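Local coordinates for protein probable mannosyltransferase KTR4 (Saccharomyces cerevisiae, PDB 5A07) that is a probable mannosyltransferase with a GT-A type fold that holds guanosine-5'-diphosphate and a manganese ion in its pocket, at residues B[404-407]-B[412-415]; B[73-78]-B[417-422]; B[109-114]-B[148-153]. All coordinates share one frame; numbering follows the deposited sequence.

How the contacts relate
Contacts 1 and 2 are neighbours, their centres 10 Å apart, and they touch directly: Lys73 NZ of contact 2 makes a salt bridge of 3.2 Å to Asp413 OD2 of contact 1, while Tyr76 CE2 packs 3.7 Å from Gly404 O. Together they tie the C-terminal loop and helix 418-425 to the early helix 65-80. Contact 3 belongs to the nucleotide end of the fold, across the centre of the chain from contact 2; the centres of these two are 38 Å apart. It touches guanosine-5'-diphosphate directly through 110-112. From contact 1 the ligand is more distant, with the side chain of Leu412 about 13 Å from it.

Contact 1. Residues B[404-407]-B[412-415]; sequences GKFT and LDNQ
In the long loop that joins strand 384-386 to helix 418-425, the chain doubles back so that Phe406 and Thr407 rest against a 3-10 turn at Leu412 and Asp413. The contact is made by van der Waals packing around polar oxygens. Phe406 presents the rim of its ring: Phe406 CE2 comes 3.8 Å from Leu412 O, a carbonyl oxygen lying in the plane of the ring at its edge. Next to it, Phe406 CD2 stands 4.0 Å from Asp413 OD1. With chi1 at 168°, CG is turned away from the backbone N, which brings the ring edge up to the Leu412 carbonyl. The Asp413 side chain runs past the ring the other way, its carboxylate plane inclined by 37° to it.

Thr407 works with both of its branches. The methyl CG2 packs 3.6 Å from Asp413 OD1 and also meets Leu412 CB, whereas OG1 is 4.0 Å from Leu412 CD1, where the two side chains are roughly perpendicular. That hydroxyl has its main polar partner in Pro383 O, so the leucine methyl lies beside an oxygen already engaged. On the aspartate, OD1 is the oxygen that faces Phe406 and Thr407; OD2 points to Lys73 of helix 65-80.

Gln415 N is hydrogen-bonded to Leu412 O at 2.9 Å, the i to i+3 bond of a 3-10 turn, and this is the same carbonyl that borders the phenylalanine ring. At the end of its side chain, Gln415 NE2 gives a hydrogen bond to Asn414 OD1, approaching from above the carbonyl plane. Phe406 itself stacks on Tyr384 and reaches Leu260 and Leu262, joining this corner to two sheets. The arrangement is that of an irregular loop packed through Phe406 against strands 384-386 and 256-262, beside a single 3-10 turn.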
# COMPACT_ATOMS: atom_id res chain seq x y z
N GLY B 404 4.03 19.38 -3.03
CA GLY B 404 5.03 19.00 -2.09
C GLY B 404 4.63 19.04 -0.65
O GLY B 404 5.40 18.66 0.22
N LYS B 405 3.41 19.48 -0.36
CA LYS B 405 2.99 19.49 1.03
C LYS B 405 2.39 18.15 1.48
O LYS B 405 1.22 17.84 1.23
CB LYS B 405 1.97 20.62 1.20
CG LYS B 405 1.59 20.97 2.62
CD LYS B 405 2.82 21.50 3.32
CE LYS B 405 2.40 22.16 4.63
NZ LYS B 405 3.61 22.55 5.40
N PHE B 406 3.21 17.37 2.15
CA PHE B 406 2.93 16.03 2.56
C PHE B 406 1.81 16.03 3.61
O PHE B 406 0.98 15.17 3.61
CB PHE B 406 4.22 15.45 3.15
CG PHE B 406 4.11 14.18 3.87
CD1 PHE B 406 3.81 12.97 3.18
CD2 PHE B 406 4.37 14.11 5.19
CE1 PHE B 406 3.76 11.76 3.82
CE2 PHE B 406 4.32 12.88 5.86
CZ PHE B 406 4.07 11.70 5.16
N THR B 407 1.85 17.00 4.51
CA THR B 407 0.87 17.11 5.57
C THR B 407 0.85 18.54 6.14
O THR B 407 1.86 19.22 6.12
CB THR B 407 1.17 16.11 6.70
OG1 THR B 407 0.13 16.18 7.66
CG2 THR B 407 2.47 16.41 7.41
N LEU B 412 3.99 15.56 12.07
CA LEU B 412 3.90 14.26 11.39
C LEU B 412 4.93 14.14 10.26
O LEU B 412 4.95 13.09 9.58
CB LEU B 412 2.48 14.05 10.80
CG LEU B 412 1.32 14.13 11.80
CD1 LEU B 412 0.02 13.94 11.03
CD2 LEU B 412 1.49 13.10 12.93
N ASP B 413 5.78 15.16 10.02
CA ASP B 413 6.80 15.04 8.93
C ASP B 413 7.69 13.85 9.14
O ASP B 413 8.11 13.20 8.15
CB ASP B 413 7.67 16.28 8.77
CG ASP B 413 6.91 17.43 8.10
OD1 ASP B 413 6.03 17.16 7.26
OD2 ASP B 413 7.28 18.59 8.38
N ASN B 414 7.96 13.50 10.39
CA ASN B 414 8.79 12.31 10.62
C ASN B 414 8.12 10.94 10.40
O ASN B 414 8.78 9.91 10.56
CB ASN B 414 9.44 12.35 12.02
CG ASN B 414 8.47 12.12 13.13
OD1 ASN B 414 7.24 12.15 12.99
ND2 ASN B 414 9.03 11.93 14.30
N GLN B 415 6.84 10.93 10.03
CA GLN B 415 6.18 9.73 9.59
C GLN B 415 6.38 9.41 8.07
O GLN B 415 6.02 8.37 7.64
CB GLN B 415 4.67 9.82 9.95
CG GLN B 415 4.40 10.02 11.45
CD GLN B 415 5.10 9.01 12.29
OE1 GLN B 415 4.84 7.85 12.20
NE2 GLN B 415 6.03 9.47 13.14

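Contact 2. Residues B[73-78]-B[417-422]; sequences KQLYEE and CQATWI
Leu75 on helix 65-80 packs against Ala419 and Ile422 on helix 418-425, a helix-helix crossing in which the axes of the two short segments pass 8.9 Å apart at 72°. From CB, which leaves its helix toward the other one, the leucine chain extends with CG turned opposite the backbone N (chi1 179°). Leu75 CG then comes 4.1 Å from Ile422 CG2. Of the two methyls, CD2 does most of the touching. Leu75 CD2 sits 3.7 Å from Ala419 O, a backbone carbonyl. The same Leu75 CD2 is 3.8 Å from Ile422 CG2 and 4.3 Å from Ala419 CB, bridging one turn of the opposing helix. Leu75 and Ile422 lie side by side, running opposite ways.

Helix 418-425 has Cys417 at its N-cap, and that cysteine is disulfide-linked to Cys315, while Trp421 on another side of the helix packs edge-to-face with Trp295, Phe258 and Phe317. One residue along from Leu75, Tyr76 meets Gln418, the two side chains nearly perpendicular. The glutamine chain turns about the CB-CG bond (chi2 71°), carrying its amide away from Tyr76; Gln418 CG lies in the plane of the tyrosine ring at its edge, 4.0 Å from Tyr76 CD1.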
# COMPACT_ATOMS: atom_id res chain seq x y z
N LYS B 73 13.66 15.53 4.37
CA LYS B 73 12.66 16.48 3.84
C LYS B 73 13.17 17.20 2.65
O LYS B 73 12.44 17.49 1.75
CB LYS B 73 12.32 17.55 4.88
CG LYS B 73 11.51 17.06 6.02
CD LYS B 73 10.84 18.26 6.73
CE LYS B 73 11.40 18.52 8.12
NZ LYS B 73 10.37 18.92 9.15
N GLN B 74 14.45 17.55 2.64
CA GLN B 74 15.00 18.22 1.50
C GLN B 74 15.01 17.32 0.29
O GLN B 74 14.73 17.78 -0.83
CB GLN B 74 16.44 18.73 1.77
CG GLN B 74 17.08 19.33 0.54
CD GLN B 74 18.42 20.03 0.84
OE1 GLN B 74 19.16 20.38 -0.06
NE2 GLN B 74 18.72 20.21 2.09
N LEU B 75 15.41 16.06 0.46
CA LEU B 75 15.39 15.10 -0.66
C LEU B 75 13.96 14.88 -1.21
O LEU B 75 13.72 14.92 -2.40
CB LEU B 75 16.00 13.77 -0.25
CG LEU B 75 15.98 12.73 -1.37
CD1 LEU B 75 16.86 13.20 -2.53
CD2 LEU B 75 16.48 11.39 -0.89
N TYR B 76 13.02 14.72 -0.31
CA TYR B 76 11.59 14.65 -0.68
C TYR B 76 11.16 15.84 -1.47
O TYR B 76 10.54 15.72 -2.50
CB TYR B 76 10.75 14.43 0.59
CG TYR B 76 9.28 14.36 0.33
CD1 TYR B 76 8.67 13.20 -0.09
CD2 TYR B 76 8.47 15.48 0.53
CE1 TYR B 76 7.27 13.14 -0.31
CE2 TYR B 76 7.10 15.42 0.35
CZ TYR B 76 6.50 14.26 -0.08
OH TYR B 76 5.17 14.29 -0.39
N GLU B 77 11.43 17.03 -0.96
CA GLU B 77 11.09 18.24 -1.62
C GLU B 77 11.69 18.38 -3.02
O GLU B 77 11.02 18.84 -3.94
CB GLU B 77 11.48 19.42 -0.74
CG GLU B 77 11.21 20.76 -1.37
CD GLU B 77 11.63 21.98 -0.49
OE1 GLU B 77 10.94 22.29 0.51
OE2 GLU B 77 12.61 22.67 -0.85
N GLU B 78 12.93 17.97 -3.17
CA GLU B 78 13.55 18.01 -4.48
C GLU B 78 12.82 17.17 -5.46
O GLU B 78 12.77 17.48 -6.66
CB GLU B 78 15.01 17.53 -4.39
CG GLU B 78 15.89 18.62 -3.76
CD GLU B 78 17.29 18.15 -3.28
OE1 GLU B 78 17.60 16.95 -3.25
OE2 GLU B 78 18.07 19.04 -2.83
N CYS B 417 8.40 8.11 5.04
CA CYS B 417 9.52 7.24 4.71
C CYS B 417 9.94 7.36 3.27
O CYS B 417 10.82 6.64 2.81
CB CYS B 417 9.20 5.81 5.11
SG CYS B 417 10.72 4.82 5.14
N GLN B 418 9.36 8.29 2.51
CA GLN B 418 9.60 8.35 1.09
C GLN B 418 11.09 8.65 0.76
O GLN B 418 11.60 8.10 -0.21
CB GLN B 418 8.67 9.33 0.39
CG GLN B 418 8.82 9.39 -1.13
CD GLN B 418 8.30 8.13 -1.78
OE1 GLN B 418 7.18 7.69 -1.47
NE2 GLN B 418 9.06 7.56 -2.64
N ALA B 419 11.79 9.47 1.56
CA ALA B 419 13.20 9.75 1.33
C ALA B 419 14.03 8.49 1.37
O ALA B 419 14.95 8.34 0.57
CB ALA B 419 13.75 10.77 2.33
N THR B 420 13.71 7.57 2.28
CA THR B 420 14.41 6.30 2.36
C THR B 420 14.23 5.44 1.10
O THR B 420 15.20 4.90 0.55
CB THR B 420 14.01 5.51 3.63
OG1 THR B 420 14.39 6.28 4.76
CG2 THR B 420 14.64 4.11 3.68
N TRP B 421 13.01 5.40 0.59
CA TRP B 421 12.72 4.70 -0.64
C TRP B 421 13.48 5.36 -1.84
O TRP B 421 14.09 4.65 -2.67
CB TRP B 421 11.17 4.74 -0.92
CG TRP B 421 10.81 3.92 -2.10
CD1 TRP B 421 10.68 4.35 -3.40
CD2 TRP B 421 10.66 2.51 -2.12
NE1 TRP B 421 10.46 3.30 -4.20
CE2 TRP B 421 10.45 2.15 -3.44
CE3 TRP B 421 10.74 1.51 -1.13
CZ2 TRP B 421 10.26 0.84 -3.82
CZ3 TRP B 421 10.54 0.16 -1.50
CH2 TRP B 421 10.33 -0.15 -2.85
N ILE B 422 13.46 6.66 -1.91
CA ILE B 422 14.20 7.39 -2.98
C ILE B 422 15.69 7.09 -2.89
O ILE B 422 16.33 6.74 -3.89
CB ILE B 422 13.99 8.91 -2.93
CG1 ILE B 422 12.54 9.24 -3.29
CG2 ILE B 422 14.94 9.65 -3.92
CD1 ILE B 422 12.14 10.64 -2.96

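Contact 3. Residues B[109-114]-B[148-153]; sequences SLVRNS and DEFKDG. With GDP (guanosine-5'-diphosphate), chain F.
With chi1 at -171°, Phe150 swings its ring off helix 148-156 toward Val111, Arg112 and Asn113, while Arg112 bends at chi3 (-74°) and folds its chain along the guanine of guanosine-5'-diphosphate. Phe150 CE2 lies 3.5 Å from Arg112 O, and Asn113 O sits in the ring plane at the edge. CZ packs against the Val111 methyl CG2. At the base of the side chain, Asn113 OD1 comes 3.5 Å from Phe150 CB; its polar partner is Thr147 N, just ahead of the helix.

This is the nucleotide-binding end of a GT-A, Rossmann-like sheet, where strand 105-110 runs parallel to strand 138-142 and the loop leaving it forms one side of the ligand pocket. Leu110 O accepts hydrogen bonds from two ribose hydroxyls, O3' of the ligand at 2.7 Å and O2' at 3.2 Å. Val111 O receives a weak bond from guanine N2. Leu110 CG packs 3.6 Å from guanine N3. Arg112 CG is 3.5 Å from guanine C2, and the guanidinium turns one face to C8. Arg112 NH1 stands 3.3 Å from GDP N7. A salt bridge from Arg112 NE to Asp115 probably helps position the group.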
# COMPACT_ATOMS: atom_id res chain seq x y z
N SER B 109 -13.27 -1.79 -3.97
CA SER B 109 -13.51 -1.16 -2.70
C SER B 109 -14.19 -2.15 -1.74
O SER B 109 -15.26 -2.70 -2.06
CB SER B 109 -14.45 0.06 -2.79
OG SER B 109 -14.16 0.97 -3.84
N LEU B 110 -13.60 -2.27 -0.57
CA LEU B 110 -14.20 -2.92 0.56
C LEU B 110 -14.84 -1.85 1.35
O LEU B 110 -14.14 -0.99 1.88
CB LEU B 110 -13.11 -3.58 1.40
CG LEU B 110 -13.55 -4.23 2.69
CD1 LEU B 110 -14.31 -5.53 2.39
CD2 LEU B 110 -12.40 -4.52 3.65
N VAL B 111 -16.19 -1.89 1.45
CA VAL B 111 -16.91 -0.84 2.12
C VAL B 111 -18.18 -1.36 2.80
O VAL B 111 -18.65 -2.44 2.44
CB VAL B 111 -17.39 0.26 1.15
CG1 VAL B 111 -16.21 1.14 0.73
CG2 VAL B 111 -17.95 -0.30 -0.12
N ARG B 112 -18.67 -0.56 3.74
CA ARG B 112 -19.88 -0.84 4.45
C ARG B 112 -21.03 -0.12 3.76
O ARG B 112 -20.83 0.81 2.99
CB ARG B 112 -19.76 -0.37 5.88
CG ARG B 112 -18.80 -1.17 6.74
CD ARG B 112 -18.40 -0.43 8.02
NE ARG B 112 -17.47 0.60 7.51
CZ ARG B 112 -16.35 1.02 8.08
NH1 ARG B 112 -15.99 0.53 9.25
NH2 ARG B 112 -15.58 1.91 7.45
N ASN B 113 -22.27 -0.58 4.00
CA ASN B 113 -23.44 0.16 3.51
C ASN B 113 -23.44 1.62 3.91
O ASN B 113 -23.81 2.53 3.12
CB ASN B 113 -24.77 -0.56 3.93
CG ASN B 113 -25.00 -1.84 3.09
OD1 ASN B 113 -25.13 -1.79 1.87
ND2 ASN B 113 -24.98 -2.98 3.75
N SER B 114 -22.98 1.85 5.13
CA SER B 114 -22.92 3.17 5.69
C SER B 114 -21.85 4.04 5.03
O SER B 114 -21.85 5.21 5.30
CB SER B 114 -22.66 3.12 7.21
OG SER B 114 -21.44 2.53 7.45
N ASP B 148 -30.05 -2.88 -1.65
CA ASP B 148 -30.46 -2.31 -2.90
C ASP B 148 -30.25 -0.80 -2.99
O ASP B 148 -29.97 -0.31 -4.06
CB ASP B 148 -31.95 -2.56 -3.20
CG ASP B 148 -32.22 -4.02 -3.60
OD1 ASP B 148 -31.27 -4.79 -3.78
OD2 ASP B 148 -33.37 -4.39 -3.73
N GLU B 149 -30.47 -0.07 -1.89
CA GLU B 149 -30.22 1.38 -1.92
C GLU B 149 -28.72 1.76 -2.09
O GLU B 149 -28.39 2.69 -2.80
CB GLU B 149 -30.76 2.04 -0.64
CG GLU B 149 -32.30 2.06 -0.68
CD GLU B 149 -32.93 2.90 0.40
OE1 GLU B 149 -32.36 2.96 1.49
OE2 GLU B 149 -33.95 3.57 0.08
N PHE B 150 -27.86 0.96 -1.51
CA PHE B 150 -26.40 1.07 -1.82
C PHE B 150 -26.11 0.90 -3.29
O PHE B 150 -25.55 1.80 -3.95
CB PHE B 150 -25.60 0.12 -0.97
CG PHE B 150 -24.12 0.33 -1.09
CD1 PHE B 150 -23.45 -0.18 -2.14
CD2 PHE B 150 -23.46 1.10 -0.16
CE1 PHE B 150 -22.10 0.02 -2.30
CE2 PHE B 150 -22.09 1.29 -0.27
CZ PHE B 150 -21.42 0.76 -1.32
N LYS B 151 -26.53 -0.22 -3.85
CA LYS B 151 -26.31 -0.48 -5.23
C LYS B 151 -26.88 0.56 -6.14
O LYS B 151 -26.22 1.01 -7.11
CB LYS B 151 -26.87 -1.85 -5.59
CG LYS B 151 -26.27 -2.96 -4.76
CD LYS B 151 -26.78 -4.32 -5.25
CE LYS B 151 -26.53 -5.37 -4.20
NZ LYS B 151 -27.11 -6.68 -4.73
N ASP B 152 -28.13 0.95 -5.87
CA ASP B 152 -28.77 1.97 -6.70
C ASP B 152 -28.01 3.32 -6.60
O ASP B 152 -27.91 4.08 -7.61
CB ASP B 152 -30.23 2.21 -6.24
CG ASP B 152 -31.18 1.04 -6.66
OD1 ASP B 152 -30.86 0.35 -7.65
OD2 ASP B 152 -32.23 0.90 -6.01
N GLY B 153 -27.55 3.62 -5.40
CA GLY B 153 -26.82 4.88 -5.17
C GLY B 153 -25.54 4.90 -6.02
O GLY B 153 -25.22 5.87 -6.70
PB GDP F . -8.04 3.29 7.91
O1B GDP F . -8.38 4.30 8.94
O2B GDP F . -7.06 2.32 8.20
O3B GDP F . -7.97 3.89 6.55
O3A GDP F . -9.35 2.33 8.02
PA GDP F . -10.74 2.34 7.26
O1A GDP F . -11.90 2.34 8.16
O2A GDP F . -10.86 3.27 6.12
O5' GDP F . -10.72 0.88 6.66
C5' GDP F . -10.03 0.39 5.50
C4' GDP F . -10.97 -0.04 4.39
O4' GDP F . -11.73 -1.16 4.87
C3' GDP F . -11.96 1.02 3.94
O3' GDP F . -12.27 0.81 2.54
C2' GDP F . -13.17 0.74 4.84
O2' GDP F . -14.39 1.13 4.23
C1' GDP F . -13.11 -0.74 4.92
N9 GDP F . -13.62 -1.30 6.20
C8 GDP F . -13.16 -1.12 7.46
N7 GDP F . -13.91 -1.90 8.34
C5 GDP F . -14.84 -2.57 7.58
C6 GDP F . -15.91 -3.54 7.89
O6 GDP F . -16.01 -3.84 9.12
N1 GDP F . -16.65 -3.99 6.87
C2 GDP F . -16.47 -3.55 5.57
N2 GDP F . -17.26 -4.03 4.61
N3 GDP F . -15.50 -2.65 5.23
C4 GDP F . -14.65 -2.20 6.18